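Local coordinates for Glyco_hydro_cc domain-containing protein (Blastomyces gilchristii, PDB 6UB0) that hydrolyses curdlan as an exo-beta-1,3-glucanase of glycoside hydrolase family GH128 (subgroup III), here caught holding laminaribiose, at residues S26-P31 / I40-M45; N69-N74 / T171-E176. One frame throughout, in Å; residues are numbered along the deposited sequence.

Contacts 1 and 2 lie next to each other in the same barrel, with centres about 10 Å apart, and both reach the glycan pocket. Contact 1 joins strands 23-27 and 41-42 and brings Trp29 against one sugar ring. Contact 2 spans the barrel interior and delivers Asn74 and Glu176 to the other. Probable hydrogen bonds tie them: Glu41 OE2 to Asn69 ND2 at 2.8 Å, at the end of the barrel away from the sugars, and Tyr27 OH to Thr175 O, also 2.8 Å, closer to them. At the pocket wall Trp29 both packs on Asn74 (CD1 to OD1, 3.5 Å) and hydrogen-bonds Glu176 OE2 through NE1, so the two contacts shape one binding site.

Contact 1: S26-P31 / I40-M45; sequences SYNWEP and IEYVPM. With BGC (beta-D-glucopyranose), chain B.
Ser26 pairs with Tyr42 as a parallel beta bridge: Ser26 N donates to Glu41 O, and Ser26 O accepts from Val43 N. Tyr42 runs outward from there. Its CB lies 3.9 Å from Ser26 OG, and CD1 skirts the same hydroxyl, which sits at the ring edge. Further along, CE1 passes 3.4 Å from Asn28 OD1; the amide stands almost perpendicular to the ring (88°). At the tip, OH lies 2.8 Å from Asn28 OD1 and equally close to Glu30 O, two acceptors competing for one proton. Asn28 OD1 accepts from Glu30 N, closing an Asx turn, while Met45 N donates to Glu30 O from above the carbonyl plane.

Beyond that bond, Met45 runs extended, then bends at chi3 (-85°). SD packs 3.6 Å from Trp29 CA and stands obliquely to the indole, 5.2 Å from the centroid of its five-membered ring, a Met-aromatic contact; CE meets Tyr27 CE2. Tyr27 OH, hydrogen-bonded to Thr175 O, lies over one face of Trp29 toward the rim, the beta-D-glucopyranose over the opposite one, C5 standing 3.5 Å above the ring plane. The chemistry implies a turn gripped through polar atoms, with Trp29 left to offer the sugar an apolar surface.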
# COMPACT_ATOMS: atom_id res chain seq x y z
N SER A 26 4.45 -7.31 4.71
CA SER A 26 4.46 -6.21 5.67
C SER A 26 5.09 -4.99 5.04
O SER A 26 5.89 -5.13 4.10
CB SER A 26 5.17 -6.56 6.91
OG SER A 26 6.53 -6.68 6.65
N TYR A 27 4.76 -3.81 5.59
CA TYR A 27 5.49 -2.56 5.29
C TYR A 27 5.20 -1.64 6.45
O TYR A 27 4.28 -1.93 7.20
CB TYR A 27 5.13 -2.05 3.88
CG TYR A 27 3.95 -1.12 3.79
CD1 TYR A 27 2.66 -1.60 3.97
CD2 TYR A 27 4.13 0.25 3.55
CE1 TYR A 27 1.57 -0.73 3.91
CE2 TYR A 27 3.05 1.10 3.41
CZ TYR A 27 1.77 0.62 3.62
OH TYR A 27 0.66 1.44 3.60
N ASN A 28 5.99 -0.60 6.53
CA ASN A 28 5.98 0.34 7.65
C ASN A 28 6.20 1.77 7.17
O ASN A 28 6.64 2.58 8.00
CB ASN A 28 7.07 -0.02 8.64
CG ASN A 28 8.49 0.04 8.13
OD1 ASN A 28 8.77 0.16 6.94
ND2 ASN A 28 9.39 -0.03 9.08
N TRP A 29 5.87 2.06 5.92
CA TRP A 29 6.01 3.43 5.34
C TRP A 29 7.45 3.92 5.43
O TRP A 29 7.64 5.16 5.32
CB TRP A 29 5.10 4.39 6.10
CG TRP A 29 3.63 4.17 5.95
CD1 TRP A 29 2.85 4.68 4.96
CD2 TRP A 29 2.76 3.41 6.81
NE1 TRP A 29 1.56 4.28 5.13
CE2 TRP A 29 1.47 3.50 6.25
CE3 TRP A 29 2.94 2.65 7.97
CZ2 TRP A 29 0.36 2.86 6.78
CZ3 TRP A 29 1.82 2.05 8.53
CH2 TRP A 29 0.55 2.19 7.98
N GLU A 30 8.42 3.02 5.64
CA GLU A 30 9.84 3.39 5.76
C GLU A 30 10.59 2.59 4.72
O GLU A 30 10.05 1.62 4.18
CB GLU A 30 10.43 3.06 7.13
CG GLU A 30 9.82 3.84 8.27
CD GLU A 30 10.11 5.32 8.14
OE1 GLU A 30 11.14 5.69 7.52
OE2 GLU A 30 9.27 6.09 8.64
N PRO A 31 11.85 2.97 4.46
CA PRO A 31 12.71 2.18 3.58
C PRO A 31 13.36 0.94 4.26
O PRO A 31 13.85 0.06 3.54
CB PRO A 31 13.73 3.26 3.15
CG PRO A 31 13.91 4.10 4.41
CD PRO A 31 12.50 4.22 4.93
N ILE A 40 7.29 -13.66 6.32
CA ILE A 40 6.55 -12.54 5.63
C ILE A 40 7.52 -11.60 4.95
O ILE A 40 8.61 -11.36 5.49
CB ILE A 40 5.55 -11.83 6.54
CG1 ILE A 40 6.15 -11.48 7.89
CG2 ILE A 40 4.24 -12.62 6.69
CD1 ILE A 40 5.16 -10.82 8.77
N GLU A 41 7.15 -11.21 3.73
CA GLU A 41 7.97 -10.40 2.81
C GLU A 41 7.80 -8.97 3.28
O GLU A 41 6.70 -8.48 3.21
CB GLU A 41 7.52 -10.52 1.36
CG GLU A 41 8.35 -9.65 0.43
CD GLU A 41 7.80 -9.56 -0.97
OE1 GLU A 41 7.22 -10.57 -1.42
OE2 GLU A 41 7.97 -8.48 -1.61
N TYR A 42 8.87 -8.36 3.79
CA TYR A 42 8.92 -6.90 4.01
C TYR A 42 9.05 -6.21 2.65
O TYR A 42 9.83 -6.65 1.74
CB TYR A 42 10.08 -6.52 4.93
CG TYR A 42 10.29 -5.04 5.01
CD1 TYR A 42 9.35 -4.25 5.65
CD2 TYR A 42 11.38 -4.43 4.40
CE1 TYR A 42 9.52 -2.89 5.75
CE2 TYR A 42 11.55 -3.06 4.49
CZ TYR A 42 10.59 -2.29 5.13
OH TYR A 42 10.70 -0.95 5.22
N VAL A 43 8.32 -5.11 2.48
CA VAL A 43 8.39 -4.31 1.24
C VAL A 43 8.91 -2.92 1.60
O VAL A 43 8.23 -2.13 2.24
CB VAL A 43 7.03 -4.24 0.53
CG1 VAL A 43 7.14 -3.42 -0.74
CG2 VAL A 43 6.49 -5.62 0.26
N PRO A 44 10.14 -2.56 1.16
CA PRO A 44 10.64 -1.21 1.40
C PRO A 44 9.80 -0.15 0.68
O PRO A 44 9.25 -0.46 -0.38
CB PRO A 44 12.08 -1.27 0.85
CG PRO A 44 12.40 -2.73 0.87
CD PRO A 44 11.11 -3.43 0.53
N MET A 45 9.68 1.02 1.31
CA MET A 45 9.03 2.21 0.71
C MET A 45 10.00 3.39 0.60
O MET A 45 10.63 3.77 1.58
CB MET A 45 7.77 2.60 1.46
CG MET A 45 7.25 3.97 1.02
SD MET A 45 5.76 4.49 1.86
CE MET A 45 4.49 3.70 0.89
C2 BGC B . 2.61 8.41 7.68
C3 BGC B . 3.64 7.38 8.06
C4 BGC B . 3.09 6.65 9.27
C5 BGC B . 1.69 6.08 8.95
C6 BGC B . 0.88 5.39 10.05
C1 BGC B . 1.24 7.83 7.46
O2 BGC B . 3.09 8.96 6.45
O3 BGC B . 4.98 7.93 8.23
O4 BGC B . 4.10 5.69 9.55
O5 BGC B . 0.75 7.10 8.59
O6 BGC B . 0.88 6.27 11.21
O HOH W 1 7.90 -0.04 3.86

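Contact 2: N69-N74 / T171-E176; sequences NLLAFN and TVWVTE. With GLC (alpha-D-glucopyranose), chain C.
Trp173 and Asn69 meet inside a TIM barrel, reaching across its interior from strands that are not neighbours: 105-111 and 138-146 lie between 69-71 and 172-180. The axes of the two short strand segments come no closer than 11.3 Å and diverge by 59°, so side chains alone make this contact, and no hydrogen bond passes directly between the segments.

Starting along 171-176, Trp173 is the first to cross, its side chain leaving the backbone toward 69-74. The edge of the six-membered ring points into the face of the Asn69 amide, CH2 3.5 Å from Asn69 CG and the planes 70° apart. Both flat groups have polar partners of their own, Asn69 ND2 going to Glu41 and Trp173 NE1 to Glu204, while Phe138 stacks on the indole. Nearer the backbone, Trp173 CE3 touches Leu71 CD2 at 4.1 Å.

Two residues on, Thr175 turns its methyl to the same leucine branch; CG2 is also 4.1 Å from Leu71 CD2. Leu71 CD2 thus touches both Trp173 and Thr175.

Glu176 follows at the sugar end. Beyond CG its chain is extended, pushing the carboxylate out to the alpha-D-glucopyranose, whose O1 lies 2.4 Å from OE1, too short for its detail to be trusted; His144 NE2 hydrogen-bonds OE1. Clan A glycosidases carry their catalytic glutamates at the ends of the fourth and seventh strands. Glu176, on the seventh, and the pocket residue Glu75, just after Asn74 at the end of the fourth, fit that layout and are probably the catalytic pair. Glu176 and Asn74 are joined through the ligand: glucose O2 donates to Glu176 OE2 at 2.7 Å and accepts from Asn74 ND2 at 3.0 Å, the latter bond nearly straight at 171°.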
# COMPACT_ATOMS: atom_id res chain seq x y z
N ASN A 69 9.75 -6.68 -4.00
CA ASN A 69 8.85 -5.56 -4.33
C ASN A 69 9.37 -4.29 -3.68
O ASN A 69 9.94 -4.36 -2.61
CB ASN A 69 7.40 -5.79 -3.86
CG ASN A 69 6.68 -6.89 -4.59
OD1 ASN A 69 6.30 -6.72 -5.73
ND2 ASN A 69 6.53 -8.07 -3.98
N LEU A 70 9.15 -3.15 -4.33
CA LEU A 70 9.50 -1.84 -3.76
C LEU A 70 8.31 -0.91 -3.97
O LEU A 70 7.76 -0.89 -5.10
CB LEU A 70 10.71 -1.23 -4.45
CG LEU A 70 12.01 -2.03 -4.35
CD1 LEU A 70 13.05 -1.42 -5.26
CD2 LEU A 70 12.50 -2.09 -2.92
N LEU A 71 8.04 -0.07 -2.98
CA LEU A 71 6.93 0.95 -3.07
C LEU A 71 7.49 2.37 -3.19
O LEU A 71 8.47 2.72 -2.48
CB LEU A 71 6.02 0.92 -1.84
CG LEU A 71 5.18 -0.32 -1.65
CD1 LEU A 71 4.80 -0.49 -0.20
CD2 LEU A 71 3.94 -0.35 -2.55
N ALA A 72 6.77 3.21 -3.92
CA ALA A 72 7.15 4.62 -4.11
C ALA A 72 6.37 5.51 -3.14
O ALA A 72 5.78 4.98 -2.19
CB ALA A 72 6.93 5.01 -5.54
N PHE A 73 6.31 6.82 -3.43
CA PHE A 73 5.99 7.89 -2.46
C PHE A 73 4.60 7.67 -1.85
O PHE A 73 3.67 7.15 -2.47
CB PHE A 73 6.14 9.24 -3.17
CG PHE A 73 7.21 9.22 -4.25
CD1 PHE A 73 8.55 8.99 -3.92
CD2 PHE A 73 6.88 9.40 -5.59
CE1 PHE A 73 9.54 8.96 -4.90
CE2 PHE A 73 7.89 9.38 -6.57
CZ PHE A 73 9.20 9.14 -6.23
N ASN A 74 4.49 8.07 -0.59
CA ASN A 74 3.22 8.02 0.19
C ASN A 74 2.37 9.27 -0.02
O ASN A 74 2.64 10.28 0.63
CB ASN A 74 3.51 7.86 1.66
CG ASN A 74 2.28 7.37 2.37
OD1 ASN A 74 1.77 6.31 2.07
ND2 ASN A 74 1.77 8.20 3.26
N THR A 171 -2.16 -4.54 -12.30
CA THR A 171 -2.71 -4.79 -10.94
C THR A 171 -2.53 -3.57 -10.03
O THR A 171 -1.74 -2.67 -10.41
CB THR A 171 -2.07 -6.04 -10.32
OG1 THR A 171 -2.94 -6.52 -9.29
CG2 THR A 171 -0.68 -5.77 -9.79
N VAL A 172 -3.24 -3.54 -8.91
CA VAL A 172 -3.05 -2.53 -7.83
C VAL A 172 -2.77 -3.23 -6.50
O VAL A 172 -3.42 -4.26 -6.20
CB VAL A 172 -4.20 -1.51 -7.69
CG1 VAL A 172 -4.74 -1.03 -9.04
CG2 VAL A 172 -5.36 -1.98 -6.82
N TRP A 173 -1.99 -2.57 -5.64
CA TRP A 173 -2.09 -2.85 -4.18
C TRP A 173 -2.92 -1.75 -3.50
O TRP A 173 -2.59 -0.57 -3.63
CB TRP A 173 -0.73 -2.95 -3.50
CG TRP A 173 0.19 -3.98 -4.07
CD1 TRP A 173 0.09 -4.66 -5.25
CD2 TRP A 173 1.45 -4.34 -3.51
NE1 TRP A 173 1.17 -5.48 -5.41
CE2 TRP A 173 2.04 -5.28 -4.38
CE3 TRP A 173 2.11 -3.97 -2.33
CZ2 TRP A 173 3.27 -5.87 -4.09
CZ3 TRP A 173 3.36 -4.51 -2.07
CH2 TRP A 173 3.93 -5.46 -2.94
N VAL A 174 -3.87 -2.16 -2.68
CA VAL A 174 -4.58 -1.23 -1.75
C VAL A 174 -3.79 -1.22 -0.45
O VAL A 174 -4.00 -2.12 0.44
CB VAL A 174 -6.05 -1.60 -1.49
CG1 VAL A 174 -6.73 -0.49 -0.72
CG2 VAL A 174 -6.85 -1.93 -2.75
N THR A 175 -2.81 -0.37 -0.38
CA THR A 175 -1.79 -0.43 0.72
C THR A 175 -2.35 0.18 2.00
O THR A 175 -1.71 0.06 3.01
CB THR A 175 -0.45 0.16 0.29
OG1 THR A 175 -0.61 1.47 -0.24
CG2 THR A 175 0.23 -0.62 -0.82
N GLU A 176 -3.49 0.89 1.92
CA GLU A 176 -4.23 1.38 3.10
C GLU A 176 -5.72 1.30 2.79
O GLU A 176 -6.14 1.92 1.83
CB GLU A 176 -3.97 2.84 3.45
CG GLU A 176 -2.60 3.18 3.98
CD GLU A 176 -2.37 4.63 4.33
OE1 GLU A 176 -3.35 5.41 4.33
OE2 GLU A 176 -1.21 5.01 4.52
C1 GLC C . -2.98 8.36 5.45
C2 GLC C . -1.46 8.56 5.57
C3 GLC C . -1.02 8.57 7.04
C4 GLC C . -1.90 9.57 7.83
C5 GLC C . -3.37 9.36 7.58
C6 GLC C . -4.32 10.33 8.32
O1 GLC C . -3.45 7.14 6.05
O2 GLC C . -0.63 7.58 4.90
O3 GLC C . 0.37 8.88 7.10
O4 GLC C . -1.72 9.33 9.19
O5 GLC C . -3.58 9.47 6.17
O6 GLC C . -3.63 11.54 8.39